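Local structure of N-terminal acetyltransferase-like protein (Chaetomium thermophilum, 5NNP) at residues 454-459 against 494-499; 488-493 against 511-516; 503-508 against 642-647. The protein probably serves as the helical-repeat auxiliary subunit of an N-terminal acetyltransferase A complex, a scaffold for the subunit that acetylates protein N-termini. All blocks are in the same frame, centred on the assembly; numbering follows the deposited sequence.

Contact 1. Residues 454-459 against 494-499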
loop_
_atom_site.group_PDB
_atom_site.type_symbol
_atom_site.label_atom_id
_atom_site.label_comp_id
_atom_site.label_asym_id
_atom_site.label_seq_id
_atom_site.Cartn_x
_atom_site.Cartn_y
_atom_site.Cartn_z
ATOM N N ARG A 454 24.948 0.988 4.217
ATOM C CA ARG A 454 25.492 -0.351 4.024
ATOM C C ARG A 454 26.956 -0.413 4.460
ATOM O O ARG A 454 27.440 -1.474 4.847
ATOM C CB ARG A 454 25.356 -0.790 2.564
ATOM C CG ARG A 454 23.938 -1.084 2.142
ATOM C CD ARG A 454 23.331 -2.160 3.017
ATOM N NE ARG A 454 21.935 -2.434 2.684
ATOM C CZ ARG A 454 21.533 -3.279 1.738
ATOM N NH1 ARG A 454 22.418 -3.925 1.000
ATOM N NH2 ARG A 454 20.239 -3.473 1.527
ATOM N N ASN A 455 27.648 0.724 4.401
ATOM C CA ASN A 455 29.018 0.827 4.899
ATOM C C ASN A 455 29.070 1.337 6.347
ATOM O O ASN A 455 30.108 1.754 6.836
ATOM C CB ASN A 455 29.838 1.738 3.995
ATOM C CG ASN A 455 31.321 1.633 4.253
ATOM O OD1 ASN A 455 31.827 0.574 4.592
ATOM N ND2 ASN A 455 32.026 2.732 4.078
ATOM N N ASN A 456 27.924 1.283 7.009
ATOM C CA ASN A 456 27.767 1.708 8.384
ATOM C C ASN A 456 28.141 3.151 8.650
ATOM O O ASN A 456 28.556 3.467 9.759
ATOM C CB ASN A 456 28.568 0.805 9.313
ATOM C CG ASN A 456 27.979 -0.579 9.421
ATOM O OD1 ASN A 456 26.881 -0.832 8.932
ATOM N ND2 ASN A 456 28.704 -1.487 10.068
ATOM N N GLU A 457 27.960 4.034 7.666
ATOM C CA GLU A 457 28.208 5.459 7.896
ATOM C C GLU A 457 26.916 6.249 8.087
ATOM O O GLU A 457 26.541 7.060 7.234
ATOM C CB GLU A 457 28.999 6.064 6.742
ATOM C CG GLU A 457 30.430 5.580 6.628
ATOM C CD GLU A 457 31.081 6.068 5.355
ATOM O OE1 GLU A 457 31.736 7.134 5.396
ATOM O OE2 GLU A 457 30.925 5.398 4.306
ATOM N N ASN A 458 26.243 6.025 9.211
ATOM C CA ASN A 458 24.918 6.609 9.440
ATOM C C ASN A 458 24.892 8.122 9.335
ATOM O O ASN A 458 24.074 8.702 8.623
ATOM C CB ASN A 458 24.396 6.192 10.816
ATOM C CG ASN A 458 24.308 4.692 10.961
ATOM O OD1 ASN A 458 25.324 3.990 10.941
ATOM N ND2 ASN A 458 23.096 4.185 11.079
ATOM N N GLU A 459 25.796 8.762 10.056
ATOM C CA GLU A 459 25.786 10.207 10.158
ATOM C C GLU A 459 26.061 10.848 8.791
ATOM O O GLU A 459 25.465 11.877 8.444
ATOM C CB GLU A 459 26.789 10.658 11.226
ATOM C CG GLU A 459 27.970 9.736 11.370
ATOM C CD GLU A 459 27.797 8.691 12.454
ATOM O OE1 GLU A 459 27.846 7.491 12.121
ATOM O OE2 GLU A 459 27.652 9.059 13.638
ATOM N N GLY A 494 18.314 1.733 10.979
ATOM C CA GLY A 494 18.242 0.897 12.160
ATOM C C GLY A 494 19.208 -0.269 12.085
ATOM O O GLY A 494 19.972 -0.511 13.020
ATOM N N GLU A 495 19.179 -0.986 10.967
ATOM C CA GLU A 495 20.040 -2.136 10.774
ATOM C C GLU A 495 21.509 -1.726 10.871
ATOM O O GLU A 495 22.328 -2.443 11.461
ATOM C CB GLU A 495 19.725 -2.810 9.435
ATOM C CG GLU A 495 18.309 -3.376 9.385
ATOM C CD GLU A 495 17.961 -4.064 8.077
ATOM O OE1 GLU A 495 18.731 -3.971 7.101
ATOM O OE2 GLU A 495 16.902 -4.713 8.026
ATOM N N ALA A 496 21.834 -0.559 10.327
ATOM C CA ALA A 496 23.187 -0.011 10.441
ATOM C C ALA A 496 23.602 0.265 11.896
ATOM O O ALA A 496 24.691 -0.126 12.329
ATOM C CB ALA A 496 23.297 1.253 9.625
ATOM N N TRP A 497 22.740 0.961 12.635
ATOM C CA TRP A 497 22.980 1.247 14.045
ATOM C C TRP A 497 23.112 -0.041 14.852
ATOM O O TRP A 497 23.918 -0.124 15.784
ATOM C CB TRP A 497 21.858 2.114 14.630
ATOM C CG TRP A 497 22.012 3.567 14.324
ATOM C CD1 TRP A 497 21.129 4.364 13.654
ATOM C CD2 TRP A 497 23.132 4.401 14.661
ATOM N NE1 TRP A 497 21.629 5.644 13.557
ATOM C CE2 TRP A 497 22.853 5.691 14.167
ATOM C CE3 TRP A 497 24.333 4.184 15.339
ATOM C CZ2 TRP A 497 23.739 6.759 14.328
ATOM C CZ3 TRP A 497 25.216 5.249 15.495
ATOM C CH2 TRP A 497 24.916 6.518 14.991
ATOM N N GLN A 498 22.310 -1.042 14.500
ATOM C CA GLN A 498 22.387 -2.330 15.171
ATOM C C GLN A 498 23.747 -2.949 14.914
ATOM O O GLN A 498 24.362 -3.476 15.829
ATOM C CB GLN A 498 21.271 -3.258 14.701
ATOM C CG GLN A 498 21.163 -4.557 15.456
ATOM C CD GLN A 498 19.872 -5.293 15.129
ATOM O OE1 GLN A 498 18.849 -4.680 14.798
ATOM N NE2 GLN A 498 19.916 -6.613 15.204
ATOM N N ARG A 499 24.226 -2.852 13.676
ATOM C CA ARG A 499 25.530 -3.393 13.305
ATOM C C ARG A 499 26.674 -2.715 14.046
ATOM O O ARG A 499 27.756 -3.288 14.192
ATOM C CB ARG A 499 25.767 -3.263 11.799
ATOM C CG ARG A 499 25.010 -4.262 10.953
ATOM C CD ARG A 499 25.564 -4.315 9.541
ATOM N NE ARG A 499 25.356 -3.071 8.799
ATOM C CZ ARG A 499 24.235 -2.762 8.153
ATOM N NH1 ARG A 499 23.212 -3.603 8.169
ATOM N NH2 ARG A 499 24.136 -1.611 7.496
#

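Contact 2. Residues 488-493 against 511-516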
loop_
_atom_site.group_PDB
_atom_site.type_symbol
_atom_site.label_atom_id
_atom_site.label_comp_id
_atom_site.label_asym_id
_atom_site.label_seq_id
_atom_site.Cartn_x
_atom_site.Cartn_y
_atom_site.Cartn_z
ATOM N N TRP A 488 12.054 2.871 4.104
ATOM C CA TRP A 488 13.295 2.270 3.628
ATOM C C TRP A 488 14.462 2.859 4.418
ATOM O O TRP A 488 15.309 2.117 4.940
ATOM C CB TRP A 488 13.491 2.452 2.110
ATOM C CG TRP A 488 14.098 3.766 1.658
ATOM C CD1 TRP A 488 13.430 4.844 1.144
ATOM C CD2 TRP A 488 15.494 4.131 1.669
ATOM N NE1 TRP A 488 14.317 5.854 0.847
ATOM C CE2 TRP A 488 15.583 5.444 1.158
ATOM C CE3 TRP A 488 16.666 3.482 2.075
ATOM C CZ2 TRP A 488 16.800 6.109 1.028
ATOM C CZ3 TRP A 488 17.878 4.152 1.945
ATOM C CH2 TRP A 488 17.933 5.448 1.427
ATOM N N PHE A 489 14.484 4.178 4.563
ATOM C CA PHE A 489 15.622 4.782 5.228
ATOM C C PHE A 489 15.625 4.428 6.708
ATOM O O PHE A 489 16.666 4.093 7.262
ATOM C CB PHE A 489 15.653 6.300 5.066
ATOM C CG PHE A 489 16.794 6.930 5.797
ATOM C CD1 PHE A 489 18.070 6.916 5.253
ATOM C CD2 PHE A 489 16.615 7.493 7.046
ATOM C CE1 PHE A 489 19.124 7.473 5.916
ATOM C CE2 PHE A 489 17.690 8.054 7.723
ATOM C CZ PHE A 489 18.943 8.040 7.151
ATOM N N LEU A 490 14.457 4.513 7.345
ATOM C CA LEU A 490 14.340 4.193 8.766
ATOM C C LEU A 490 14.819 2.766 9.040
ATOM O O LEU A 490 15.561 2.532 9.996
ATOM C CB LEU A 490 12.904 4.379 9.253
ATOM C CG LEU A 490 12.358 5.812 9.348
ATOM C CD1 LEU A 490 10.887 5.812 9.755
ATOM C CD2 LEU A 490 13.158 6.652 10.307
ATOM N N THR A 491 14.422 1.821 8.191
ATOM C CA THR A 491 14.829 0.429 8.382
ATOM C C THR A 491 16.339 0.267 8.197
ATOM O O THR A 491 17.014 -0.323 9.043
ATOM C CB THR A 491 14.100 -0.522 7.420
ATOM O OG1 THR A 491 12.690 -0.298 7.498
ATOM C CG2 THR A 491 14.382 -1.963 7.787
ATOM N N GLU A 492 16.858 0.793 7.088
ATOM C CA GLU A 492 18.291 0.749 6.803
ATOM C C GLU A 492 19.116 1.412 7.904
ATOM O O GLU A 492 20.141 0.892 8.334
ATOM C CB GLU A 492 18.577 1.427 5.464
ATOM C CG GLU A 492 18.207 0.585 4.259
ATOM C CD GLU A 492 19.081 -0.639 4.125
ATOM O OE1 GLU A 492 18.673 -1.588 3.441
ATOM O OE2 GLU A 492 20.196 -0.654 4.694
ATOM N N ASP A 493 18.662 2.573 8.355
ATOM C CA ASP A 493 19.335 3.292 9.425
ATOM C C ASP A 493 19.397 2.446 10.695
ATOM O O ASP A 493 20.404 2.444 11.399
ATOM C CB ASP A 493 18.628 4.615 9.710
ATOM C CG ASP A 493 19.448 5.542 10.587
ATOM O OD1 ASP A 493 20.677 5.638 10.385
ATOM O OD2 ASP A 493 18.861 6.190 11.479
ATOM N N HIS A 511 10.813 0.742 16.128
ATOM C CA HIS A 511 9.579 1.230 16.728
ATOM C C HIS A 511 8.909 2.312 15.872
ATOM O O HIS A 511 7.683 2.376 15.793
ATOM C CB HIS A 511 9.835 1.750 18.140
ATOM C CG HIS A 511 9.818 0.674 19.176
ATOM N ND1 HIS A 511 8.777 0.512 20.062
ATOM C CD2 HIS A 511 10.705 -0.310 19.450
ATOM C CE1 HIS A 511 9.028 -0.519 20.847
ATOM N NE2 HIS A 511 10.191 -1.037 20.494
ATOM N N THR A 512 9.705 3.151 15.222
ATOM C CA THR A 512 9.135 4.193 14.381
ATOM C C THR A 512 8.393 3.622 13.166
ATOM O O THR A 512 7.316 4.101 12.813
ATOM C CB THR A 512 10.224 5.181 13.934
ATOM O OG1 THR A 512 10.687 5.882 15.085
ATOM C CG2 THR A 512 9.696 6.194 12.930
ATOM N N VAL A 513 8.963 2.602 12.531
ATOM C CA VAL A 513 8.287 1.907 11.440
ATOM C C VAL A 513 6.984 1.231 11.918
ATOM O O VAL A 513 5.991 1.180 11.205
ATOM C CB VAL A 513 9.217 0.861 10.818
ATOM C CG1 VAL A 513 8.468 -0.064 9.884
ATOM C CG2 VAL A 513 10.367 1.553 10.107
ATOM N N PHE A 514 7.002 0.713 13.133
ATOM C CA PHE A 514 5.817 0.119 13.724
ATOM C C PHE A 514 4.699 1.179 13.860
ATOM O O PHE A 514 3.539 0.919 13.536
ATOM C CB PHE A 514 6.189 -0.499 15.081
ATOM C CG PHE A 514 5.073 -1.224 15.753
ATOM C CD1 PHE A 514 4.173 -0.539 16.569
ATOM C CD2 PHE A 514 4.926 -2.600 15.593
ATOM C CE1 PHE A 514 3.139 -1.211 17.214
ATOM C CE2 PHE A 514 3.883 -3.288 16.233
ATOM C CZ PHE A 514 2.986 -2.592 17.038
ATOM N N SER A 515 5.067 2.376 14.312
ATOM C CA SER A 515 4.127 3.479 14.480
ATOM C C SER A 515 3.571 4.017 13.169
ATOM O O SER A 515 2.407 4.439 13.102
ATOM C CB SER A 515 4.789 4.610 15.229
ATOM O OG SER A 515 4.811 4.309 16.608
ATOM N N ILE A 516 4.409 4.017 12.137
ATOM C CA ILE A 516 3.955 4.386 10.810
ATOM C C ILE A 516 2.835 3.451 10.385
ATOM O O ILE A 516 1.863 3.894 9.765
ATOM C CB ILE A 516 5.101 4.357 9.781
ATOM C CG1 ILE A 516 6.056 5.519 10.041
ATOM C CG2 ILE A 516 4.575 4.455 8.377
ATOM C CD1 ILE A 516 7.353 5.418 9.258
#

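Contact 3. Residues 503-508 against 642-647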
loop_
_atom_site.group_PDB
_atom_site.type_symbol
_atom_site.label_atom_id
_atom_site.label_comp_id
_atom_site.label_asym_id
_atom_site.label_seq_id
_atom_site.Cartn_x
_atom_site.Cartn_y
_atom_site.Cartn_z
ATOM N N THR A 503 22.069 -0.479 20.246
ATOM C CA THR A 503 20.757 -1.080 20.476
ATOM C C THR A 503 19.663 -0.029 20.632
ATOM O O THR A 503 18.541 -0.228 20.184
ATOM C CB THR A 503 20.784 -1.986 21.727
ATOM O OG1 THR A 503 21.938 -2.829 21.663
ATOM C CG2 THR A 503 19.553 -2.865 21.807
ATOM N N ALA A 504 20.002 1.097 21.250
ATOM C CA ALA A 504 19.023 2.141 21.522
ATOM C C ALA A 504 18.438 2.727 20.240
ATOM O O ALA A 504 17.220 2.747 20.081
ATOM C CB ALA A 504 19.641 3.241 22.371
ATOM N N LEU A 505 19.292 3.198 19.327
ATOM C CA LEU A 505 18.796 3.844 18.112
ATOM C C LEU A 505 18.239 2.818 17.138
ATOM O O LEU A 505 17.345 3.117 16.343
ATOM C CB LEU A 505 19.890 4.653 17.427
ATOM C CG LEU A 505 20.457 5.868 18.146
ATOM C CD1 LEU A 505 21.602 6.390 17.309
ATOM C CD2 LEU A 505 19.402 6.950 18.384
ATOM N N ALA A 506 18.771 1.607 17.188
ATOM C CA ALA A 506 18.230 0.541 16.366
ATOM C C ALA A 506 16.766 0.291 16.737
ATOM O O ALA A 506 15.897 0.281 15.868
ATOM C CB ALA A 506 19.053 -0.721 16.522
ATOM N N LEU A 507 16.492 0.107 18.031
ATOM C CA LEU A 507 15.122 -0.158 18.474
ATOM C C LEU A 507 14.207 1.032 18.165
ATOM O O LEU A 507 13.056 0.859 17.731
ATOM C CB LEU A 507 15.083 -0.484 19.973
ATOM C CG LEU A 507 15.575 -1.854 20.455
ATOM C CD1 LEU A 507 15.606 -1.884 21.954
ATOM C CD2 LEU A 507 14.707 -2.981 19.940
ATOM N N LYS A 508 14.731 2.236 18.383
ATOM C CA LYS A 508 13.961 3.450 18.157
ATOM C C LYS A 508 13.457 3.488 16.716
ATOM O O LYS A 508 12.286 3.783 16.467
ATOM C CB LYS A 508 14.797 4.687 18.472
ATOM C CG LYS A 508 14.048 6.002 18.331
ATOM C CD LYS A 508 12.842 6.038 19.248
ATOM C CE LYS A 508 12.217 7.426 19.304
ATOM N NZ LYS A 508 11.181 7.531 20.374
ATOM N N ASP A 642 11.884 9.859 25.360
ATOM C CA ASP A 642 12.804 8.822 24.877
ATOM C C ASP A 642 13.099 8.939 23.376
ATOM O O ASP A 642 12.772 8.038 22.599
ATOM C CB ASP A 642 12.244 7.429 25.180
ATOM C CG ASP A 642 13.304 6.341 25.100
ATOM O OD1 ASP A 642 14.463 6.605 25.468
ATOM O OD2 ASP A 642 12.981 5.217 24.674
ATOM N N PRO A 643 13.723 10.051 22.965
ATOM C CA PRO A 643 14.054 10.317 21.558
ATOM C C PRO A 643 15.146 9.409 21.002
ATOM O O PRO A 643 15.166 9.144 19.812
ATOM C CB PRO A 643 14.541 11.770 21.581
ATOM C CG PRO A 643 14.070 12.334 22.897
ATOM C CD PRO A 643 14.068 11.185 23.837
ATOM N N ASN A 644 16.060 8.956 21.850
ATOM C CA ASN A 644 17.130 8.085 21.392
ATOM C C ASN A 644 16.894 6.637 21.756
ATOM O O ASN A 644 17.806 5.813 21.672
ATOM C CB ASN A 644 18.451 8.547 21.967
ATOM C CG ASN A 644 18.757 9.962 21.598
ATOM O OD1 ASN A 644 18.223 10.486 20.611
ATOM N ND2 ASN A 644 19.622 10.604 22.379
ATOM N N GLY A 645 15.668 6.343 22.181
ATOM C CA GLY A 645 15.271 4.996 22.539
ATOM C C GLY A 645 16.092 4.401 23.665
ATOM O O GLY A 645 16.167 3.182 23.798
ATOM N N GLU A 646 16.716 5.245 24.480
ATOM C CA GLU A 646 17.475 4.729 25.616
ATOM C C GLU A 646 16.585 3.933 26.591
ATOM O O GLU A 646 17.018 2.935 27.161
ATOM C CB GLU A 646 18.195 5.868 26.345
ATOM C CG GLU A 646 19.368 6.484 25.558
ATOM C CD GLU A 646 20.512 5.498 25.278
ATOM O OE1 GLU A 646 20.697 4.539 26.063
ATOM O OE2 GLU A 646 21.230 5.686 24.265
ATOM N N LYS A 647 15.336 4.356 26.765
ATOM C CA LYS A 647 14.412 3.601 27.605
ATOM C C LYS A 647 14.073 2.252 26.967
ATOM O O LYS A 647 13.914 1.253 27.669
ATOM C CB LYS A 647 13.147 4.415 27.878
ATOM C CG LYS A 647 13.448 5.763 28.539
ATOM C CD LYS A 647 12.191 6.515 28.971
ATOM C CE LYS A 647 12.540 7.880 29.576
ATOM N NZ LYS A 647 11.341 8.577 30.151
#

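Contact 1. Residues 454-459 against 494-499
Asn456 and Arg499 meet edge to edge: Arg499 NE donates to Asn456 OD1 at 2.7 Å, with an N-H...O angle of 157°, along a lone pair in the carbonyl plane. Arg499 NH2 adds a weak bond to the same oxygen at 3.2 Å. Amide and guanidinium are nearly coplanar, 12° apart, so the two N-H groups on one edge of the guanidinium share one acceptor. The arginine chain bends at chi3 (-66°), which folds the guanidinium back over its own helix until one face lies above Glu495 O and Ala496 CA. Beside this pair, Asn458 lays its amide obliquely across the Trp497 ring, with ND2 3.1 Å above the plane and displaced toward the rim. ND2 is also 3.3 Å from Ala496 CB. It and Trp497 NE1 are both donors and do not bond; ND2 probably donates a hydrogen bond to Asp493 OD1, while Asn458 OD1 accepts one from Arg500. Glu459 OE2 comes within 4.0 Å of Trp497 CH2, and its other oxygen, OE1, forms a salt bridge with Arg500. Asn456 is placed by its positive phi, as the C-prime residue of a Schellman motif that ends the preceding helix. Arg499 NH2 also bonds to Leu453 O near that helix end, so one guanidinium ties down both the last helical turn and the residue that closes it. The contact sets the short connection between helices 442-454 and 458-465 against the C-terminal half of helix 487-499, whose Trp497 and Gln498 in turn pack on helix 503-523.

Contact 2. Residues 488-493 against 511-516
Leu490 carries most of this buried apolar contact, reaching from helix 487-499 into a groove formed by Thr512, Val513 and Ile516 of helix 503-523. Its CD1 is the probing atom: it lies 3.4 Å from Thr512 CG2, where the two side chains cross at about a right angle, and 3.6 Å from Ile516 CD1, which it meets tip to tip. The leucine CG stands anti to the carbonyl carbon (chi1 -70°), and chi2 near 176° extends the chain, which carries CD1 across to the partner helix. Closer to the backbone, Leu490 CB rests 3.9 Å from Val513 CG2. That methyl is the valine branch anti to the carbonyl carbon, and it also approaches Thr491 OG1, at 4.0 Å. Val513 CG2 thus lies against both Leu490 and Thr491, while Thr512 and Ile516, a helical turn apart, hold the leucine tip. Both threonines turn their hydroxyls back to their own helices, Thr491 OG1 bonding to Ile487 O and Thr512 OG1 to Lys508 O, which satisfies these polar atoms and leaves a methyl of Thr512 for the interface. The axes of segments 488-493 and 511-516 approach to 9.7 Å, with 155° between their N-to-C directions, as in an antiparallel alpha-alpha hairpin. Helix 554-572 adjoins the pair, touching Thr491 and Val513, and helix 476-483 contributes Thr482, which touches both Leu490 and Thr512. On a different side of helix 487-499, Phe489 packs against helices 442-454 and 458-465, so the hairpin sits within the layered helices of the solenoid.

Contact 3. Residues 503-508 against 642-647
A type I beta turn, Asp642 to Gly645, leads into the short helix 646-649 and rests on the first turns of helix 503-523. Lys508 joins the two: NZ donates to Asp642 O at 2.8 Å, with the donor tilted 33° from the carbonyl plane. Its CG is anti to the backbone N (chi1 -177°), and a bend at chi2 lays the aliphatic chain along the turn, where CE lies 3.5 Å from Pro643 O. With Lys508 replaced by an alanine, Asp642 O would probably lose this donor and a gap is likely to open beside Pro643 and Gly645. One turn toward the N-terminus, Ala504 CB touches Asn644 O at 3.2 Å and Glu646 OE2 at 3.5 Å, while Leu505 CD2 meets Asn644 CB at 4.0 Å. Gly645, its CA 4.8 Å from Ala504 CA, has a positive phi that suits glycine, and a beta carbon there would run into Ala504 O and Lys508 CB. Within the turn, Asp642 OD1 accepts from Lys647 N at 2.7 Å from above the carboxylate plane, tying the start of the turn to the new helix. The arrangement is that of a beta turn running into a helix, with glycine at the N-cap.

The three contacts are linked through the antiparallel helices 487-499 and 503-523, and the contact centres lie about 12 to 14 Å apart. Contacts 1 and 2 share helix 487-499 and are bridged by polar pairs: Asn458 ND2 to Asp493 OD1 at 2.9 Å, a probable hydrogen bond, and the Arg454 NH2 to Glu492 OE1 salt bridge at 3.1 Å. Contacts 1 and 3 pack directly, Trp497 CE2 lying 3.5 Å from Leu505 CD1. Contacts 2 and 3 use successive parts of helix 503-523, with no other touch between them. Contact 2 is the buried one of the three, its centre about 14 Å from the chain centre, against about 25 Å for contacts 1 and 3. At contact 1, Arg454 also binds a glycerol, probably from the crystallisation liquor.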